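Cytochrome c, putative (Shewanella oneidensis, PDB 1SP3) carries eight covalently bound c-type hemes and probably acts as a respiratory oxidoreductase, with tetrathionate as a likely electron acceptor. Local coordinates at residues A[100-105]-A[132-137]; A[79-84]-A[115-120]; A[37-42]-A[88-93]. All blocks are in the same frame, centred on the assembly; numbering follows the deposited sequence.

Contact 1: A[100-105]-A[132-137]. With HEC (heme c), chain E.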
loop_
_atom_site.group_PDB
_atom_site.type_symbol
_atom_site.label_atom_id
_atom_site.label_comp_id
_atom_site.label_asym_id
_atom_site.label_seq_id
_atom_site.Cartn_x
_atom_site.Cartn_y
_atom_site.Cartn_z
ATOM N N ILE A 100 14.084 12.761 0.066
ATOM C CA ILE A 100 13.602 11.517 0.600
ATOM C C ILE A 100 14.046 10.307 -0.298
ATOM O O ILE A 100 14.431 9.247 0.216
ATOM C CB ILE A 100 12.095 11.577 0.901
ATOM C CG1 ILE A 100 11.563 10.290 1.588
ATOM C CG2 ILE A 100 11.310 11.853 -0.350
ATOM C CD1 ILE A 100 11.869 10.305 3.011
ATOM N N CYS A 101 14.082 10.461 -1.611
ATOM C CA CYS A 101 14.522 9.327 -2.435
ATOM C C CYS A 101 16.007 9.297 -2.696
ATOM O O CYS A 101 16.526 8.293 -3.126
ATOM C CB CYS A 101 13.805 9.304 -3.779
ATOM S SG CYS A 101 11.997 9.041 -3.582
ATOM N N HIS A 102 16.659 10.417 -2.519
ATOM C CA HIS A 102 18.052 10.586 -2.982
ATOM C C HIS A 102 19.080 10.737 -1.878
ATOM O O HIS A 102 20.262 10.752 -2.173
ATOM C CB HIS A 102 18.127 11.770 -3.960
ATOM C CG HIS A 102 17.466 11.481 -5.292
ATOM N ND1 HIS A 102 17.903 10.483 -6.132
ATOM C CD2 HIS A 102 16.427 12.064 -5.930
ATOM C CE1 HIS A 102 17.164 10.449 -7.230
ATOM N NE2 HIS A 102 16.284 11.427 -7.151
ATOM N N ASP A 103 18.634 10.838 -0.621
ATOM C CA ASP A 103 19.578 10.859 0.510
ATOM C C ASP A 103 20.435 9.576 0.672
ATOM O O ASP A 103 19.885 8.480 0.793
ATOM C CB ASP A 103 18.848 11.140 1.838
ATOM C CG ASP A 103 19.769 10.971 3.037
ATOM O OD1 ASP A 103 19.360 10.268 4.003
ATOM O OD2 ASP A 103 20.922 11.473 3.037
ATOM N N THR A 104 21.774 9.706 0.731
ATOM C CA THR A 104 22.589 8.521 0.885
ATOM C C THR A 104 23.133 8.426 2.311
ATOM O O THR A 104 23.826 7.518 2.609
ATOM C CB THR A 104 23.767 8.476 -0.106
ATOM O OG1 THR A 104 24.627 9.612 0.115
ATOM C CG2 THR A 104 23.282 8.655 -1.535
ATOM N N THR A 105 22.822 9.378 3.186
ATOM C CA THR A 105 23.510 9.344 4.473
ATOM C C THR A 105 22.756 8.458 5.460
ATOM O O THR A 105 23.304 8.113 6.469
ATOM C CB THR A 105 23.585 10.740 5.092
ATOM O OG1 THR A 105 22.223 11.223 5.250
ATOM C CG2 THR A 105 24.342 11.750 4.167
ATOM N N GLY A 132 22.309 11.066 -3.984
ATOM C CA GLY A 132 22.687 10.228 -5.097
ATOM C C GLY A 132 21.550 9.246 -5.466
ATOM O O GLY A 132 20.365 9.524 -5.204
ATOM N N ALA A 133 21.917 8.092 -6.026
ATOM C CA ALA A 133 20.910 7.203 -6.576
ATOM C C ALA A 133 20.202 6.567 -5.388
ATOM O O ALA A 133 20.854 6.295 -4.351
ATOM C CB ALA A 133 21.572 6.183 -7.506
ATOM N N PRO A 134 18.870 6.455 -5.477
ATOM C CA PRO A 134 18.079 5.788 -4.411
ATOM C C PRO A 134 18.544 4.326 -4.239
ATOM O O PRO A 134 18.845 3.626 -5.271
ATOM C CB PRO A 134 16.632 5.739 -4.982
ATOM C CG PRO A 134 16.604 7.052 -6.066
ATOM C CD PRO A 134 18.051 6.957 -6.602
ATOM N N VAL A 135 18.519 3.850 -2.994
ATOM C CA VAL A 135 18.625 2.406 -2.682
ATOM C C VAL A 135 17.371 1.925 -1.998
ATOM O O VAL A 135 16.457 2.745 -1.713
ATOM C CB VAL A 135 19.835 2.140 -1.800
ATOM C CG1 VAL A 135 21.065 2.568 -2.553
ATOM C CG2 VAL A 135 19.711 2.814 -0.361
ATOM N N ARG A 136 17.266 0.623 -1.720
ATOM C CA ARG A 136 16.024 0.141 -1.076
ATOM C C ARG A 136 15.571 0.989 0.108
ATOM O O ARG A 136 14.349 1.305 0.284
ATOM C CB ARG A 136 16.142 -1.320 -0.699
ATOM C CG ARG A 136 16.335 -2.261 -1.917
ATOM C CD ARG A 136 16.543 -3.727 -1.475
ATOM N NE ARG A 136 17.679 -3.881 -0.546
ATOM C CZ ARG A 136 18.957 -4.145 -0.901
ATOM N NH1 ARG A 136 19.266 -4.279 -2.193
ATOM N NH2 ARG A 136 19.940 -4.239 0.047
ATOM N N ASP A 137 16.533 1.433 0.904
ATOM C CA ASP A 137 16.161 2.167 2.130
ATOM C C ASP A 137 15.514 3.533 1.843
ATOM O O ASP A 137 14.796 4.083 2.684
ATOM C CB ASP A 137 17.352 2.280 3.095
ATOM C CG ASP A 137 16.924 2.184 4.575
ATOM O OD1 ASP A 137 15.982 1.401 4.916
ATOM O OD2 ASP A 137 17.436 2.886 5.492
HETATM FE FE HEC E . 14.986 11.639 -8.595
HETATM C CHA HEC E . 16.830 9.885 -10.897
HETATM C CHB HEC E . 16.922 14.362 -9.316
HETATM C CHC HEC E . 12.916 13.478 -6.630
HETATM C CHD HEC E . 13.340 8.875 -7.576
HETATM N NA HEC E . 16.616 12.041 -9.851
HETATM C C1A HEC E . 17.190 11.180 -10.739
HETATM C C2A HEC E . 18.247 11.853 -11.509
HETATM C C3A HEC E . 18.265 13.109 -11.102
HETATM C C4A HEC E . 17.215 13.240 -10.055
HETATM C CMA HEC E . 19.200 14.245 -11.640
HETATM C CAA HEC E . 19.135 11.220 -12.618
HETATM C CBA HEC E . 18.228 10.729 -13.791
HETATM C CGA HEC E . 17.354 11.864 -14.306
HETATM O O1A HEC E . 18.010 12.898 -14.588
HETATM O O2A HEC E . 16.066 11.748 -14.470
HETATM N NB HEC E . 14.935 13.481 -8.110
HETATM C C1B HEC E . 15.802 14.462 -8.488
HETATM C C2B HEC E . 15.317 15.693 -7.924
HETATM C C3B HEC E . 14.228 15.436 -7.216
HETATM C C4B HEC E . 13.964 14.049 -7.288
HETATM C CMB HEC E . 16.022 17.085 -8.084
HETATM C CAB HEC E . 13.321 16.471 -6.456
HETATM C CBB HEC E . 12.790 17.579 -7.064
HETATM N NC HEC E . 13.353 11.240 -7.316
HETATM C C1C HEC E . 12.677 12.144 -6.575
HETATM C C2C HEC E . 11.694 11.452 -5.763
HETATM C C3C HEC E . 11.786 10.148 -6.020
HETATM C C4C HEC E . 12.848 10.017 -7.034
HETATM C CMC HEC E . 10.738 12.178 -4.791
HETATM C CAC HEC E . 11.001 8.922 -5.402
HETATM C CBC HEC E . 9.688 8.882 -5.102
HETATM N ND HEC E . 15.074 9.728 -9.150
HETATM C C1D HEC E . 14.283 8.728 -8.569
HETATM C C2D HEC E . 14.600 7.497 -9.180
HETATM C C3D HEC E . 15.631 7.843 -10.258
HETATM C C4D HEC E . 15.901 9.219 -10.126
HETATM C CMD HEC E . 13.981 6.070 -8.896
HETATM C CAD HEC E . 16.344 6.881 -11.212
HETATM C CBD HEC E . 17.421 6.205 -10.367
HETATM C CGD HEC E . 18.209 5.109 -11.052
HETATM O O1D HEC E . 18.871 4.315 -10.321
HETATM O O2D HEC E . 18.170 5.039 -12.310
#

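Contact 2: A[79-84]-A[115-120]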
loop_
_atom_site.group_PDB
_atom_site.type_symbol
_atom_site.label_atom_id
_atom_site.label_comp_id
_atom_site.label_asym_id
_atom_site.label_seq_id
_atom_site.Cartn_x
_atom_site.Cartn_y
_atom_site.Cartn_z
ATOM N N ALA A 79 6.039 12.771 -0.973
ATOM C CA ALA A 79 7.305 13.296 -1.498
ATOM C C ALA A 79 7.230 14.836 -1.692
ATOM O O ALA A 79 7.604 15.362 -2.762
ATOM C CB ALA A 79 7.674 12.576 -2.836
ATOM N N GLY A 80 6.707 15.517 -0.664
ATOM C CA GLY A 80 6.454 16.931 -0.653
ATOM C C GLY A 80 6.659 17.562 0.711
ATOM O O GLY A 80 6.826 16.832 1.755
ATOM N N TYR A 81 6.591 18.912 0.766
ATOM C CA TYR A 81 6.698 19.606 2.052
ATOM C C TYR A 81 5.460 20.519 2.303
ATOM O O TYR A 81 5.276 21.438 1.569
ATOM C CB TYR A 81 7.922 20.558 2.062
ATOM C CG TYR A 81 9.259 19.875 1.880
ATOM C CD1 TYR A 81 10.145 20.294 0.868
ATOM C CD2 TYR A 81 9.681 18.894 2.775
ATOM C CE1 TYR A 81 11.418 19.667 0.732
ATOM C CE2 TYR A 81 10.895 18.300 2.640
ATOM C CZ TYR A 81 11.778 18.683 1.621
ATOM O OH TYR A 81 13.015 18.038 1.510
ATOM N N GLY A 82 4.661 20.307 3.362
ATOM C CA GLY A 82 3.572 21.260 3.671
ATOM C C GLY A 82 2.145 20.847 3.329
ATOM O O GLY A 82 1.244 21.635 3.533
ATOM N N TRP A 83 1.919 19.671 2.735
ATOM C CA TRP A 83 0.550 19.265 2.422
ATOM C C TRP A 83 -0.144 18.935 3.768
ATOM O O TRP A 83 0.050 17.868 4.356
ATOM C CB TRP A 83 0.511 18.103 1.415
ATOM C CG TRP A 83 -0.869 17.623 1.059
ATOM C CD1 TRP A 83 -2.059 18.140 1.515
ATOM C CD2 TRP A 83 -1.209 16.590 0.168
ATOM N NE1 TRP A 83 -3.117 17.463 0.977
ATOM C CE2 TRP A 83 -2.627 16.485 0.167
ATOM C CE3 TRP A 83 -0.479 15.667 -0.553
ATOM C CZ2 TRP A 83 -3.300 15.530 -0.567
ATOM C CZ3 TRP A 83 -1.144 14.752 -1.308
ATOM C CH2 TRP A 83 -2.523 14.644 -1.287
ATOM N N LYS A 84 -0.878 19.915 4.279
ATOM C CA LYS A 84 -1.517 19.823 5.612
ATOM C C LYS A 84 -3.036 19.911 5.517
ATOM O O LYS A 84 -3.720 19.556 6.457
ATOM C CB LYS A 84 -0.950 20.813 6.620
ATOM C CG LYS A 84 -1.150 22.223 6.231
ATOM C CD LYS A 84 -0.706 23.228 7.326
ATOM C CE LYS A 84 -0.738 24.693 6.749
ATOM N NZ LYS A 84 -1.015 25.848 7.739
ATOM N N ALA A 115 3.510 17.188 8.194
ATOM C CA ALA A 115 3.026 17.491 6.831
ATOM C C ALA A 115 4.149 17.466 5.766
ATOM O O ALA A 115 4.085 18.186 4.786
ATOM C CB ALA A 115 2.250 18.838 6.827
ATOM N N GLY A 116 5.158 16.602 5.952
ATOM C CA GLY A 116 6.189 16.368 4.957
ATOM C C GLY A 116 7.542 16.965 5.326
ATOM O O GLY A 116 8.607 16.535 4.824
ATOM N N GLU A 117 7.499 17.931 6.228
ATOM C CA GLU A 117 8.681 18.656 6.725
ATOM C C GLU A 117 9.661 17.681 7.345
ATOM O O GLU A 117 9.232 16.733 8.044
ATOM C CB GLU A 117 8.266 19.725 7.760
ATOM C CG GLU A 117 8.749 21.106 7.436
ATOM C CD GLU A 117 8.473 21.571 5.988
ATOM O OE1 GLU A 117 9.481 21.858 5.271
ATOM O OE2 GLU A 117 7.273 21.675 5.590
ATOM N N PRO A 118 10.968 17.946 7.148
ATOM C CA PRO A 118 12.009 17.109 7.727
ATOM C C PRO A 118 12.006 17.319 9.229
ATOM O O PRO A 118 11.641 18.409 9.659
ATOM C CB PRO A 118 13.302 17.746 7.193
ATOM C CG PRO A 118 12.891 18.608 6.092
ATOM C CD PRO A 118 11.546 19.119 6.476
ATOM N N MET A 119 12.442 16.332 9.995
ATOM C CA MET A 119 12.769 16.517 11.414
ATOM C C MET A 119 13.713 17.657 11.676
ATOM O O MET A 119 14.592 17.986 10.880
ATOM C CB MET A 119 13.419 15.247 11.988
ATOM C CG MET A 119 12.461 14.079 12.028
ATOM S SD MET A 119 11.253 14.249 13.407
ATOM C CE MET A 119 12.531 14.158 14.908
ATOM N N ALA A 120 13.551 18.193 12.874
ATOM C CA ALA A 120 14.374 19.271 13.400
ATOM C C ALA A 120 15.768 18.724 13.719
ATOM O O ALA A 120 15.887 17.548 14.136
ATOM C CB ALA A 120 13.707 19.834 14.676
HETATM O O HOH W 1 3.642 17.229 1.913
#

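Contact 3: A[37-42]-A[88-93]. With HEC (heme c), chain F.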
loop_
_atom_site.group_PDB
_atom_site.type_symbol
_atom_site.label_atom_id
_atom_site.label_comp_id
_atom_site.label_asym_id
_atom_site.label_seq_id
_atom_site.Cartn_x
_atom_site.Cartn_y
_atom_site.Cartn_z
ATOM N N SER A 37 2.052 9.972 -9.753
ATOM C CA SER A 37 1.288 9.730 -8.514
ATOM C C SER A 37 2.117 9.974 -7.221
ATOM O O SER A 37 1.543 10.231 -6.142
ATOM C CB SER A 37 0.633 8.363 -8.499
ATOM O OG SER A 37 1.588 7.438 -8.277
ATOM N N HIS A 38 3.442 9.896 -7.300
ATOM C CA HIS A 38 4.232 10.155 -6.058
ATOM C C HIS A 38 4.033 11.565 -5.559
ATOM O O HIS A 38 4.245 11.837 -4.435
ATOM C CB HIS A 38 5.710 9.863 -6.259
ATOM C CG HIS A 38 6.046 8.446 -5.914
ATOM N ND1 HIS A 38 6.293 7.489 -6.872
ATOM C CD2 HIS A 38 6.030 7.795 -4.723
ATOM C CE1 HIS A 38 6.480 6.320 -6.275
ATOM N NE2 HIS A 38 6.319 6.475 -4.972
ATOM N N TRP A 39 3.701 12.474 -6.466
ATOM C CA TRP A 39 3.427 13.848 -6.113
ATOM C C TRP A 39 1.920 14.073 -5.960
ATOM O O TRP A 39 1.535 14.673 -5.006
ATOM C CB TRP A 39 3.905 14.748 -7.247
ATOM C CG TRP A 39 3.627 16.181 -7.018
ATOM C CD1 TRP A 39 2.844 17.016 -7.801
ATOM C CD2 TRP A 39 4.168 17.016 -5.960
ATOM N NE1 TRP A 39 2.836 18.271 -7.263
ATOM C CE2 TRP A 39 3.664 18.309 -6.158
ATOM C CE3 TRP A 39 5.052 16.784 -4.847
ATOM C CZ2 TRP A 39 3.952 19.363 -5.287
ATOM C CZ3 TRP A 39 5.342 17.848 -3.997
ATOM C CH2 TRP A 39 4.800 19.131 -4.238
ATOM N N THR A 40 1.094 13.700 -6.930
ATOM C CA THR A 40 -0.304 14.038 -6.836
ATOM C C THR A 40 -1.106 13.143 -5.888
ATOM O O THR A 40 -2.211 13.543 -5.510
ATOM C CB THR A 40 -0.955 13.940 -8.171
ATOM O OG1 THR A 40 -0.808 12.578 -8.633
ATOM C CG2 THR A 40 -0.206 14.852 -9.243
ATOM N N TRP A 41 -0.637 11.904 -5.623
ATOM C CA TRP A 41 -1.446 10.931 -4.866
ATOM C C TRP A 41 -2.747 10.628 -5.600
ATOM O O TRP A 41 -3.798 10.264 -4.999
ATOM C CB TRP A 41 -1.716 11.408 -3.415
ATOM C CG TRP A 41 -0.487 11.077 -2.458
ATOM C CD1 TRP A 41 0.797 10.670 -2.838
ATOM C CD2 TRP A 41 -0.456 11.206 -1.042
ATOM N NE1 TRP A 41 1.578 10.480 -1.720
ATOM C CE2 TRP A 41 0.846 10.796 -0.606
ATOM C CE3 TRP A 41 -1.419 11.605 -0.062
ATOM C CZ2 TRP A 41 1.216 10.789 0.724
ATOM C CZ3 TRP A 41 -1.025 11.587 1.269
ATOM C CH2 TRP A 41 0.282 11.172 1.659
ATOM N N GLU A 42 -2.695 10.738 -6.916
ATOM C CA GLU A 42 -3.885 10.389 -7.726
ATOM C C GLU A 42 -3.567 9.459 -8.823
ATOM O O GLU A 42 -2.544 9.627 -9.463
ATOM C CB GLU A 42 -4.551 11.617 -8.313
ATOM C CG GLU A 42 -5.094 12.540 -7.209
ATOM C CD GLU A 42 -6.131 13.530 -7.693
ATOM O OE1 GLU A 42 -5.743 14.325 -8.611
ATOM O OE2 GLU A 42 -7.302 13.560 -7.117
ATOM N N PHE A 88 -3.256 22.819 -0.430
ATOM C CA PHE A 88 -1.880 22.545 -0.875
ATOM C C PHE A 88 -1.752 22.917 -2.301
ATOM O O PHE A 88 -2.630 22.650 -3.104
ATOM C CB PHE A 88 -1.453 21.089 -0.648
ATOM C CG PHE A 88 -0.020 20.813 -0.973
ATOM C CD1 PHE A 88 1.025 21.380 -0.177
ATOM C CD2 PHE A 88 0.311 20.048 -2.120
ATOM C CE1 PHE A 88 2.309 21.102 -0.452
ATOM C CE2 PHE A 88 1.632 19.813 -2.442
ATOM C CZ PHE A 88 2.632 20.310 -1.624
ATOM N N ASP A 89 -0.696 23.647 -2.593
ATOM C CA ASP A 89 -0.441 24.061 -3.940
ATOM C C ASP A 89 0.349 22.987 -4.746
ATOM O O ASP A 89 1.548 22.976 -4.700
ATOM C CB ASP A 89 0.394 25.344 -3.882
ATOM C CG ASP A 89 0.650 25.909 -5.247
ATOM O OD1 ASP A 89 0.126 25.376 -6.296
ATOM O OD2 ASP A 89 1.397 26.856 -5.362
ATOM N N PHE A 90 -0.319 22.104 -5.466
ATOM C CA PHE A 90 0.344 21.083 -6.243
ATOM C C PHE A 90 1.184 21.590 -7.417
ATOM O O PHE A 90 1.711 20.793 -8.120
ATOM C CB PHE A 90 -0.640 19.978 -6.703
ATOM C CG PHE A 90 -1.144 19.138 -5.563
ATOM C CD1 PHE A 90 -2.308 19.507 -4.855
ATOM C CD2 PHE A 90 -0.403 18.014 -5.128
ATOM C CE1 PHE A 90 -2.760 18.694 -3.767
ATOM C CE2 PHE A 90 -0.856 17.172 -4.058
ATOM C CZ PHE A 90 -2.007 17.547 -3.347
ATOM N N LYS A 91 1.290 22.906 -7.634
ATOM C CA LYS A 91 2.031 23.441 -8.775
ATOM C C LYS A 91 3.288 24.136 -8.327
ATOM O O LYS A 91 4.120 24.578 -9.133
ATOM C CB LYS A 91 1.221 24.404 -9.631
ATOM C CG LYS A 91 -0.051 23.802 -10.238
ATOM C CD LYS A 91 0.128 22.552 -11.166
ATOM C CE LYS A 91 1.360 22.520 -12.182
ATOM N NZ LYS A 91 1.791 23.743 -13.040
ATOM N N ASP A 92 3.440 24.191 -7.019
ATOM C CA ASP A 92 4.647 24.771 -6.479
ATOM C C ASP A 92 5.882 23.829 -6.448
ATOM O O ASP A 92 6.057 22.971 -5.511
ATOM C CB ASP A 92 4.351 25.275 -5.082
ATOM C CG ASP A 92 5.454 26.144 -4.536
ATOM O OD1 ASP A 92 6.611 26.166 -5.118
ATOM O OD2 ASP A 92 5.260 26.793 -3.465
ATOM N N LYS A 93 6.798 24.093 -7.380
ATOM C CA LYS A 93 8.025 23.278 -7.509
ATOM C C LYS A 93 8.917 23.302 -6.293
ATOM O O LYS A 93 9.593 22.314 -6.007
ATOM C CB LYS A 93 8.806 23.585 -8.792
ATOM C CG LYS A 93 8.056 23.138 -10.056
ATOM C CD LYS A 93 8.079 24.281 -11.081
ATOM C CE LYS A 93 7.264 23.989 -12.329
ATOM N NZ LYS A 93 8.301 23.814 -13.341
HETATM FE FE HEC F . 6.364 4.929 -3.702
HETATM C CHA HEC F . 3.215 4.312 -4.779
HETATM C CHB HEC F . 7.519 2.603 -5.919
HETATM C CHC HEC F . 9.538 5.944 -3.057
HETATM C CHD HEC F . 5.096 6.956 -1.260
HETATM N NA HEC F . 5.535 3.694 -5.073
HETATM C C1A HEC F . 4.219 3.553 -5.323
HETATM C C2A HEC F . 4.006 2.607 -6.381
HETATM C C3A HEC F . 5.204 2.147 -6.735
HETATM C C4A HEC F . 6.180 2.802 -5.910
HETATM C CMA HEC F . 5.467 1.018 -7.774
HETATM C CAA HEC F . 2.564 2.164 -6.913
HETATM C CBA HEC F . 2.134 2.875 -8.197
HETATM C CGA HEC F . 1.250 4.056 -7.852
HETATM O O1A HEC F . 1.141 5.006 -8.689
HETATM O O2A HEC F . 0.573 4.008 -6.780
HETATM N NB HEC F . 8.188 4.352 -4.369
HETATM C C1B HEC F . 8.449 3.391 -5.278
HETATM C C2B HEC F . 9.879 3.216 -5.382
HETATM C C3B HEC F . 10.453 4.101 -4.572
HETATM C C4B HEC F . 9.386 4.863 -3.946
HETATM C CMB HEC F . 10.442 2.116 -6.322
HETATM C CAB HEC F . 11.963 4.480 -4.419
HETATM C CBB HEC F . 12.595 4.834 -5.605
HETATM N NC HEC F . 7.174 6.181 -2.433
HETATM C C1C HEC F . 8.538 6.488 -2.303
HETATM C C2C HEC F . 8.687 7.355 -1.177
HETATM C C3C HEC F . 7.466 7.648 -0.727
HETATM C C4C HEC F . 6.469 6.927 -1.475
HETATM C CMC HEC F . 10.024 7.868 -0.579
HETATM C CAC HEC F . 7.218 8.579 0.456
HETATM C CBC HEC F . 7.628 9.915 0.375
HETATM N ND HEC F . 4.470 5.472 -3.048
HETATM C C1D HEC F . 4.150 6.360 -2.032
HETATM C C2D HEC F . 2.740 6.603 -1.980
HETATM C C3D HEC F . 2.185 5.835 -3.124
HETATM C C4D HEC F . 3.322 5.159 -3.727
HETATM C CMD HEC F . 1.859 7.473 -1.039
HETATM C CAD HEC F . 0.697 5.747 -3.572
HETATM C CBD HEC F . 0.635 6.837 -4.623
HETATM C CGD HEC F . -0.796 6.969 -5.131
HETATM O O1D HEC F . -1.167 6.124 -5.982
HETATM O O2D HEC F . -1.590 7.875 -4.719
#

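Contact 1: A[100-105]-A[132-137]
H102 and P134 bring their CA atoms to 5.0 Å, where the end of helix 99-102 passes the loop leading into helix 136-143. The main chain of G132 holds H102 at two points. Its N donates to H102 O at 2.8 Å. Its O takes the N-H of H102 ND1, also at 2.8 Å, and lies near the imidazole plane. That second bond fixes the rotation of a ring whose NE2 sits 2.0 Å from the heme FE, and it would be expected to make the ligand more electron-rich. CG of H102 turns away from its own carbonyl carbon (chi1 -71°), which lays the imidazole beside P134 with both side chains pointing the same way. The proline fills the angle between protein and heme: its CD is 3.6 Å from H102 ND1, its CG 3.7 Å from C2D of the heme, and its CB 3.2 Å from C101 O. With an alanine here, the imidazole would probably lose its flanking support and a gap would open beside the porphyrin. C101 SG is joined to the heme CAC, so this is the CXXCH motif of c-type cytochromes, begun by C98; H190 is the other axial ligand. At the outer end, T104 lays CG2 3.6 Å from G132 N, while its OG1 bonds to N130 O. N138 of helix 136-143 joins the two segments, hydrogen-bonding to D103 O and V135 N, and I127 of helix 124-129 packs against D103.

Contact 2: A[79-84]-A[115-120]
A115 and Y81 bury the most surface where two irregular loops meet, followed by G116 and E117. A115 turns its methyl into the bend of 82-84, where CB lies 3.4 Å from W83 O and 3.8 Å from K84 CB. Its carbonyl oxygen does the polar work: it accepts from G82 N in a short bond of 2.6 Å, bent to 147°, and takes a second hydrogen from a water. The same water receives the N-H of W83 at 3.1 Å, so it bridges the two loops next to the direct bond. Y81 has CG anti to its carbonyl carbon (chi1 -62°), and the phenol crosses the side chains of E117 and P118 at about a right angle. G116 O lies near the ring plane, at the edge, 3.3 Å from CD2 of Y81, where the slightly positive C-H rim suits an oxygen. Further out P118 CD touches Y81 CE2 at 4.0 Å. The carboxylate of E117 bends back to Y81 CB, with OE1 and OE2 each 3.8 Å from it. The hydroxyl of Y81 reaches past the contact to Y108 OH. Having no side chain, G116 can bring its CA to 3.3 Å from G80 O in a CA-H...O contact, and K110 joins these loops again by bonding through NZ to both G80 O and G116 O. Main-chain oxygens therefore supply nearly all the polar grip, and the tie probably depends more on the exact path of the two loops than on paired side-chain charges.

Contact 3: A[37-42]-A[88-93]
W39 meets F90 in two ways, and this is the tight half of the contact. The indole N-H at NE1 donates to F90 O at 2.9 Å, almost straight at 164°, with the oxygen in the indole plane. Meanwhile the phenyl ring of F90 turns its edge to the indole face, a T-shaped pair with centroids 5.6 Å apart and planes at 79°. F88 completes the aromatic cluster: its CZ comes to 3.6 Å from W39 CH2, the two rings tilted to each other, and its CD2 sits over the centre of the F90 ring. W39 can reach this far from the helix because CG stands anti to the backbone N (chi1 178°), throwing the indole out toward the loop, where M33 and M34 of helix 15-34 also touch it. The helix 37-40 itself belongs to the bis-histidine heme architecture of multiheme cytochromes. H38, next to W39, binds the iron through NE2 opposite H143, and S37 OG donates to the heme propionate O1A at 2.5 Å. On the other side, the loop bends in a type I turn from D89 to D92, stiffened by an Asx turn in which D89 OD1 accepts from K91 N at 3.0 Å. Away from the cluster things slacken. T40 offers little more than its carbonyl, with O 4.1 Å from F90 CE2, and D92 O stands 4.2 Å from W39 CZ2. D89 and K91 lie on the solvent side, K91 with its CB directed away from the helix, and the carboxylate of D92 turns to T94.

Overall arrangement
Contacts 2 and 3 form one continuous body, with centres about 13 Å apart: W83 of contact 2 slots into the aromatic cluster of contact 3, its CZ3 lying 3.6 Å from F90 CZ and its CA 3.4 Å from F88 CD1. Contact 1 stands apart, its centre about 17 Å from that of contact 2 and about 21 Å from that of contact 3. The hemes link them. H102 in contact 1 and H38 in contact 3 bind FE of HEC chain E and FE of HEC chain F, 12.0 Å apart, a spacing consistent with rapid electron transfer. H38 and A79 also line the pocket of the heme bound by H102, so all three contacts contribute to its surroundings.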